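Local coordinates for protein sugar-phosphate aldolase (Thermotoga maritima, PDB 1PVT) that belongs to the class II aldolase and adducin family, with an alpha/beta fold built round a mixed beta-sheet, at residues Thr6-Ala18 with Arg68-Cys80. Sequence-based numbering, arbitrary orientation.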
loop_
_atom_site.group_PDB
_atom_site.type_symbol
_atom_site.label_atom_id
_atom_site.label_comp_id
_atom_site.label_asym_id
_atom_site.label_seq_id
_atom_site.Cartn_x
_atom_site.Cartn_y
_atom_site.Cartn_z
ATOM N N THR A 6 -9.168 5.428 -13.237
ATOM C CA THR A 6 -8.547 5.016 -11.988
ATOM C C THR A 6 -7.129 4.556 -12.319
ATOM O O THR A 6 -6.173 4.840 -11.579
ATOM C CB THR A 6 -9.348 3.852 -11.350
ATOM O OG1 THR A 6 -10.584 4.349 -10.822
ATOM C CG2 THR A 6 -8.570 3.205 -10.236
ATOM N N ILE A 7 -7.014 3.856 -13.449
ATOM C CA ILE A 7 -5.743 3.337 -13.956
ATOM C C ILE A 7 -4.736 4.453 -14.107
ATOM O O ILE A 7 -3.591 4.335 -13.672
ATOM C CB ILE A 7 -5.905 2.702 -15.336
ATOM C CG1 ILE A 7 -6.964 1.608 -15.286
ATOM C CG2 ILE A 7 -4.578 2.175 -15.809
ATOM C CD1 ILE A 7 -6.803 0.664 -14.135
ATOM N N ARG A 8 -5.169 5.525 -14.758
ATOM C CA ARG A 8 -4.325 6.685 -14.961
ATOM C C ARG A 8 -3.920 7.228 -13.598
ATOM O O ARG A 8 -2.782 7.651 -13.408
ATOM C CB ARG A 8 -5.081 7.751 -15.768
ATOM C CG ARG A 8 -5.119 7.458 -17.265
ATOM C CD ARG A 8 -6.394 7.958 -17.934
ATOM N NE ARG A 8 -6.459 7.569 -19.350
ATOM C CZ ARG A 8 -7.592 7.408 -20.042
ATOM N NH1 ARG A 8 -8.770 7.596 -19.453
ATOM N NH2 ARG A 8 -7.551 7.073 -21.331
ATOM N N GLU A 9 -4.846 7.186 -12.645
ATOM C CA GLU A 9 -4.590 7.688 -11.298
ATOM C C GLU A 9 -3.531 6.850 -10.622
ATOM O O GLU A 9 -2.737 7.340 -9.815
ATOM C CB GLU A 9 -5.863 7.660 -10.463
ATOM C CG GLU A 9 -5.962 8.836 -9.513
ATOM C CD GLU A 9 -6.860 8.549 -8.320
ATOM O OE1 GLU A 9 -8.020 8.101 -8.545
ATOM O OE2 GLU A 9 -6.401 8.777 -7.165
ATOM N N ILE A 10 -3.536 5.569 -10.947
ATOM C CA ILE A 10 -2.555 4.658 -10.401
ATOM C C ILE A 10 -1.219 4.880 -11.092
ATOM O O ILE A 10 -0.182 4.970 -10.436
ATOM C CB ILE A 10 -2.982 3.200 -10.612
ATOM C CG1 ILE A 10 -4.096 2.861 -9.615
ATOM C CG2 ILE A 10 -1.757 2.253 -10.505
ATOM C CD1 ILE A 10 -4.521 1.389 -9.623
ATOM N N GLN A 11 -1.244 4.961 -12.420
ATOM C CA GLN A 11 -0.028 5.168 -13.189
ATOM C C GLN A 11 0.676 6.452 -12.783
ATOM O O GLN A 11 1.900 6.479 -12.644
ATOM C CB GLN A 11 -0.352 5.197 -14.669
ATOM C CG GLN A 11 -0.710 3.841 -15.204
ATOM C CD GLN A 11 -0.871 3.849 -16.706
ATOM O OE1 GLN A 11 -1.797 4.466 -17.238
ATOM N NE2 GLN A 11 0.037 3.171 -17.405
ATOM N N LYS A 12 -0.099 7.511 -12.586
ATOM C CA LYS A 12 0.463 8.787 -12.174
ATOM C C LYS A 12 1.213 8.617 -10.851
ATOM O O LYS A 12 2.325 9.117 -10.696
ATOM C CB LYS A 12 -0.647 9.830 -12.041
ATOM C CG LYS A 12 -0.174 11.182 -11.532
ATOM C CD LYS A 12 -1.270 12.248 -11.630
ATOM C CE LYS A 12 -0.841 13.564 -10.955
ATOM N NZ LYS A 12 0.395 14.157 -11.555
ATOM N N VAL A 13 0.616 7.900 -9.904
ATOM C CA VAL A 13 1.257 7.656 -8.604
ATOM C C VAL A 13 2.534 6.819 -8.755
ATOM O O VAL A 13 3.528 7.061 -8.069
ATOM C CB VAL A 13 0.275 6.943 -7.622
ATOM C CG1 VAL A 13 1.041 6.321 -6.442
ATOM C CG2 VAL A 13 -0.775 7.945 -7.122
ATOM N N ALA A 14 2.500 5.840 -9.653
ATOM C CA ALA A 14 3.653 4.989 -9.896
ATOM C C ALA A 14 4.788 5.869 -10.336
ATOM O O ALA A 14 5.919 5.684 -9.915
ATOM C CB ALA A 14 3.351 4.004 -10.977
ATOM N N TYR A 15 4.481 6.831 -11.197
ATOM C CA TYR A 15 5.494 7.745 -11.702
ATOM C C TYR A 15 6.139 8.540 -10.588
ATOM O O TYR A 15 7.354 8.510 -10.417
ATOM C CB TYR A 15 4.897 8.729 -12.690
ATOM C CG TYR A 15 5.905 9.744 -13.146
ATOM C CD1 TYR A 15 6.947 9.375 -13.987
ATOM C CD2 TYR A 15 5.857 11.061 -12.684
ATOM C CE1 TYR A 15 7.925 10.283 -14.361
ATOM C CE2 TYR A 15 6.831 11.985 -13.048
ATOM C CZ TYR A 15 7.871 11.587 -13.890
ATOM O OH TYR A 15 8.872 12.475 -14.248
ATOM N N TRP A 16 5.328 9.265 -9.833
ATOM C CA TRP A 16 5.865 10.065 -8.754
ATOM C C TRP A 16 6.659 9.264 -7.750
ATOM O O TRP A 16 7.637 9.742 -7.180
ATOM C CB TRP A 16 4.736 10.820 -8.082
ATOM C CG TRP A 16 4.410 11.993 -8.903
ATOM C CD1 TRP A 16 3.432 12.100 -9.854
ATOM C CD2 TRP A 16 5.193 13.183 -8.993
ATOM N NE1 TRP A 16 3.566 13.285 -10.541
ATOM C CE2 TRP A 16 4.641 13.969 -10.033
ATOM C CE3 TRP A 16 6.318 13.661 -8.293
ATOM C CZ2 TRP A 16 5.176 15.209 -10.394
ATOM C CZ3 TRP A 16 6.848 14.888 -8.650
ATOM C CH2 TRP A 16 6.276 15.652 -9.694
ATOM N N LEU A 17 6.229 8.033 -7.548
ATOM C CA LEU A 17 6.881 7.105 -6.634
ATOM C C LEU A 17 8.326 6.850 -7.114
ATOM O O LEU A 17 9.279 6.893 -6.325
ATOM C CB LEU A 17 6.079 5.793 -6.632
ATOM C CG LEU A 17 5.560 5.121 -5.361
ATOM C CD1 LEU A 17 5.355 6.127 -4.266
ATOM C CD2 LEU A 17 4.248 4.420 -5.680
ATOM N N ALA A 18 8.471 6.592 -8.416
ATOM C CA ALA A 18 9.769 6.314 -9.025
ATOM C C ALA A 18 10.654 7.548 -9.126
ATOM O O ALA A 18 11.826 7.515 -8.764
ATOM C CB ALA A 18 9.569 5.709 -10.408
ATOM N N ARG A 68 7.450 -2.811 -11.801
ATOM C CA ARG A 68 8.284 -1.741 -11.300
ATOM C C ARG A 68 7.594 -0.434 -11.617
ATOM O O ARG A 68 7.178 -0.196 -12.745
ATOM C CB ARG A 68 9.652 -1.820 -11.963
ATOM C CG ARG A 68 10.428 -3.030 -11.505
ATOM C CD ARG A 68 11.721 -3.220 -12.272
ATOM N NE ARG A 68 11.497 -3.818 -13.584
ATOM C CZ ARG A 68 12.222 -4.818 -14.084
ATOM N NH1 ARG A 68 13.225 -5.348 -13.382
ATOM N NH2 ARG A 68 11.946 -5.283 -15.296
HETATM N N MSE A 69 7.469 0.406 -10.603
HETATM C CA MSE A 69 6.804 1.684 -10.747
HETATM C C MSE A 69 7.309 2.519 -11.908
HETATM O O MSE A 69 6.529 3.234 -12.543
HETATM C CB MSE A 69 6.937 2.491 -9.458
HETATM C CG MSE A 69 6.443 1.761 -8.227
HETATM SE SE MSE A 69 4.623 1.031 -8.373
HETATM C CE MSE A 69 5.059 -0.737 -9.061
ATOM N N ARG A 70 8.608 2.432 -12.192
ATOM C CA ARG A 70 9.188 3.239 -13.264
ATOM C C ARG A 70 8.714 2.724 -14.585
ATOM O O ARG A 70 9.060 3.264 -15.630
ATOM C CB ARG A 70 10.716 3.212 -13.220
ATOM C CG ARG A 70 11.360 1.894 -13.629
ATOM C CD ARG A 70 12.888 2.028 -13.762
ATOM N NE ARG A 70 13.503 0.815 -14.304
ATOM C CZ ARG A 70 13.885 -0.226 -13.570
ATOM N NH1 ARG A 70 13.724 -0.199 -12.249
ATOM N NH2 ARG A 70 14.411 -1.300 -14.156
ATOM N N GLU A 71 7.901 1.673 -14.515
ATOM C CA GLU A 71 7.342 1.040 -15.700
ATOM C C GLU A 71 5.815 1.036 -15.718
ATOM O O GLU A 71 5.212 1.321 -16.753
ATOM C CB GLU A 71 7.860 -0.392 -15.819
ATOM C CG GLU A 71 9.378 -0.490 -15.788
ATOM C CD GLU A 71 9.907 -1.806 -16.353
ATOM O OE1 GLU A 71 9.462 -2.890 -15.896
ATOM O OE2 GLU A 71 10.780 -1.749 -17.256
ATOM N N VAL A 72 5.177 0.735 -14.590
ATOM C CA VAL A 72 3.728 0.703 -14.595
ATOM C C VAL A 72 3.133 2.074 -14.871
ATOM O O VAL A 72 1.956 2.190 -15.216
ATOM C CB VAL A 72 3.152 0.135 -13.276
ATOM C CG1 VAL A 72 4.258 -0.490 -12.452
ATOM C CG2 VAL A 72 2.398 1.215 -12.523
ATOM N N TYR A 73 3.931 3.124 -14.733
ATOM C CA TYR A 73 3.394 4.453 -14.997
ATOM C C TYR A 73 3.339 4.649 -16.497
ATOM O O TYR A 73 2.653 5.537 -16.994
ATOM C CB TYR A 73 4.262 5.543 -14.365
ATOM C CG TYR A 73 5.355 6.069 -15.265
ATOM C CD1 TYR A 73 5.078 6.990 -16.271
ATOM C CD2 TYR A 73 6.661 5.618 -15.129
ATOM C CE1 TYR A 73 6.073 7.443 -17.123
ATOM C CE2 TYR A 73 7.665 6.066 -15.972
ATOM C CZ TYR A 73 7.367 6.971 -16.969
ATOM O OH TYR A 73 8.368 7.358 -17.832
ATOM N N GLU A 74 4.068 3.813 -17.218
ATOM C CA GLU A 74 4.108 3.895 -18.666
ATOM C C GLU A 74 3.278 2.819 -19.358
ATOM O O GLU A 74 2.585 3.082 -20.340
ATOM C CB GLU A 74 5.546 3.763 -19.148
ATOM C CG GLU A 74 6.269 5.054 -19.345
ATOM C CD GLU A 74 7.458 4.866 -20.241
ATOM O OE1 GLU A 74 8.349 4.063 -19.885
ATOM O OE2 GLU A 74 7.488 5.512 -21.307
ATOM N N ASP A 75 3.371 1.603 -18.839
ATOM C CA ASP A 75 2.686 0.450 -19.403
ATOM C C ASP A 75 1.558 -0.032 -18.490
ATOM O O ASP A 75 1.811 -0.662 -17.467
ATOM C CB ASP A 75 3.732 -0.653 -19.631
ATOM C CG ASP A 75 3.147 -1.916 -20.225
ATOM O OD1 ASP A 75 2.119 -1.839 -20.937
ATOM O OD2 ASP A 75 3.739 -2.993 -19.994
ATOM N N ASP A 76 0.314 0.261 -18.863
ATOM C CA ASP A 76 -0.836 -0.134 -18.053
ATOM C C ASP A 76 -1.110 -1.633 -18.141
ATOM O O ASP A 76 -2.057 -2.133 -17.542
ATOM C CB ASP A 76 -2.074 0.647 -18.483
ATOM C CG ASP A 76 -2.672 0.117 -19.759
ATOM O OD1 ASP A 76 -1.902 -0.262 -20.671
ATOM O OD2 ASP A 76 -3.916 0.084 -19.857
ATOM N N SER A 77 -0.281 -2.349 -18.892
ATOM C CA SER A 77 -0.447 -3.785 -19.005
ATOM C C SER A 77 0.149 -4.366 -17.737
ATOM O O SER A 77 -0.003 -5.547 -17.456
ATOM C CB SER A 77 0.333 -4.331 -20.179
ATOM O OG SER A 77 1.664 -4.551 -19.771
ATOM N N LYS A 78 0.859 -3.523 -16.990
ATOM C CA LYS A 78 1.489 -3.936 -15.738
ATOM C C LYS A 78 0.515 -3.772 -14.574
ATOM O O LYS A 78 0.905 -3.900 -13.418
ATOM C CB LYS A 78 2.730 -3.092 -15.449
ATOM C CG LYS A 78 3.768 -3.061 -16.554
ATOM C CD LYS A 78 4.645 -4.306 -16.579
ATOM C CE LYS A 78 5.803 -4.159 -17.578
ATOM N NZ LYS A 78 6.811 -5.261 -17.473
ATOM N N ILE A 79 -0.745 -3.466 -14.872
ATOM C CA ILE A 79 -1.755 -3.304 -13.826
ATOM C C ILE A 79 -2.861 -4.328 -14.034
ATOM O O ILE A 79 -3.384 -4.455 -15.137
ATOM C CB ILE A 79 -2.380 -1.891 -13.848
ATOM C CG1 ILE A 79 -1.309 -0.843 -13.510
ATOM C CG2 ILE A 79 -3.564 -1.827 -12.872
ATOM C CD1 ILE A 79 -1.812 0.587 -13.499
ATOM N N CYS A 80 -3.216 -5.053 -12.975
ATOM C CA CYS A 80 -4.251 -6.080 -13.068
ATOM C C CYS A 80 -5.610 -5.673 -12.519
ATOM O O CYS A 80 -5.721 -5.104 -11.432
ATOM C CB CYS A 80 -3.802 -7.367 -12.360
ATOM S SG CYS A 80 -2.438 -8.265 -13.143
#
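Tyr15 and Tyr73 meet edge to face where the N-terminal helix of this class II aldolase/adducin fold packs against the short helix and turns that lead into strand 79-84. The two side chains run side by side in the same direction, yet their planes are turned 66° apart, with centroids 4.9 Å apart. CD1 of Tyr15 sits over the centre of the Tyr73 ring, while CG of Glu74 covers part of the opposite face. The Tyr15 ring lies alongside Tyr73 because its own CG is anti to the backbone N (chi1 176°). Tyrosine suits this partly exposed margin: the broad ring packs, while the polar phenol hydroxyl tolerates partial exposure.

One turn earlier in the helix, Gln11 reaches across with its chain extended beyond CG. Its NE2 donates to Val72 O at 3.1 Å, with an N-H...O angle of 154°. The acceptor lies nearly in the amide plane, although the donor is tilted out of the carbonyl plane. A long, polar side chain can thus bind the backbone carbonyl of Val72 while its CG packs against Ile79 CD1.

Ala14 has only a methyl to offer, which lets the backbones come close: its CB meets Val72 CG2 and its O lies near Met69 CB. Selenomethionine Met69, bent at chi2 and chi3, keeps SE beside the Ala14 methyl, and its side chain also touches Ile30 of strand 28-34. At the other end, Ile7, Ile10 and Ile79 join Leu61 of strand 58-63 in the buried layer between helix and sheet, the Ile79 CD1 methyl resting 3.4 Å from Ile10 CG2.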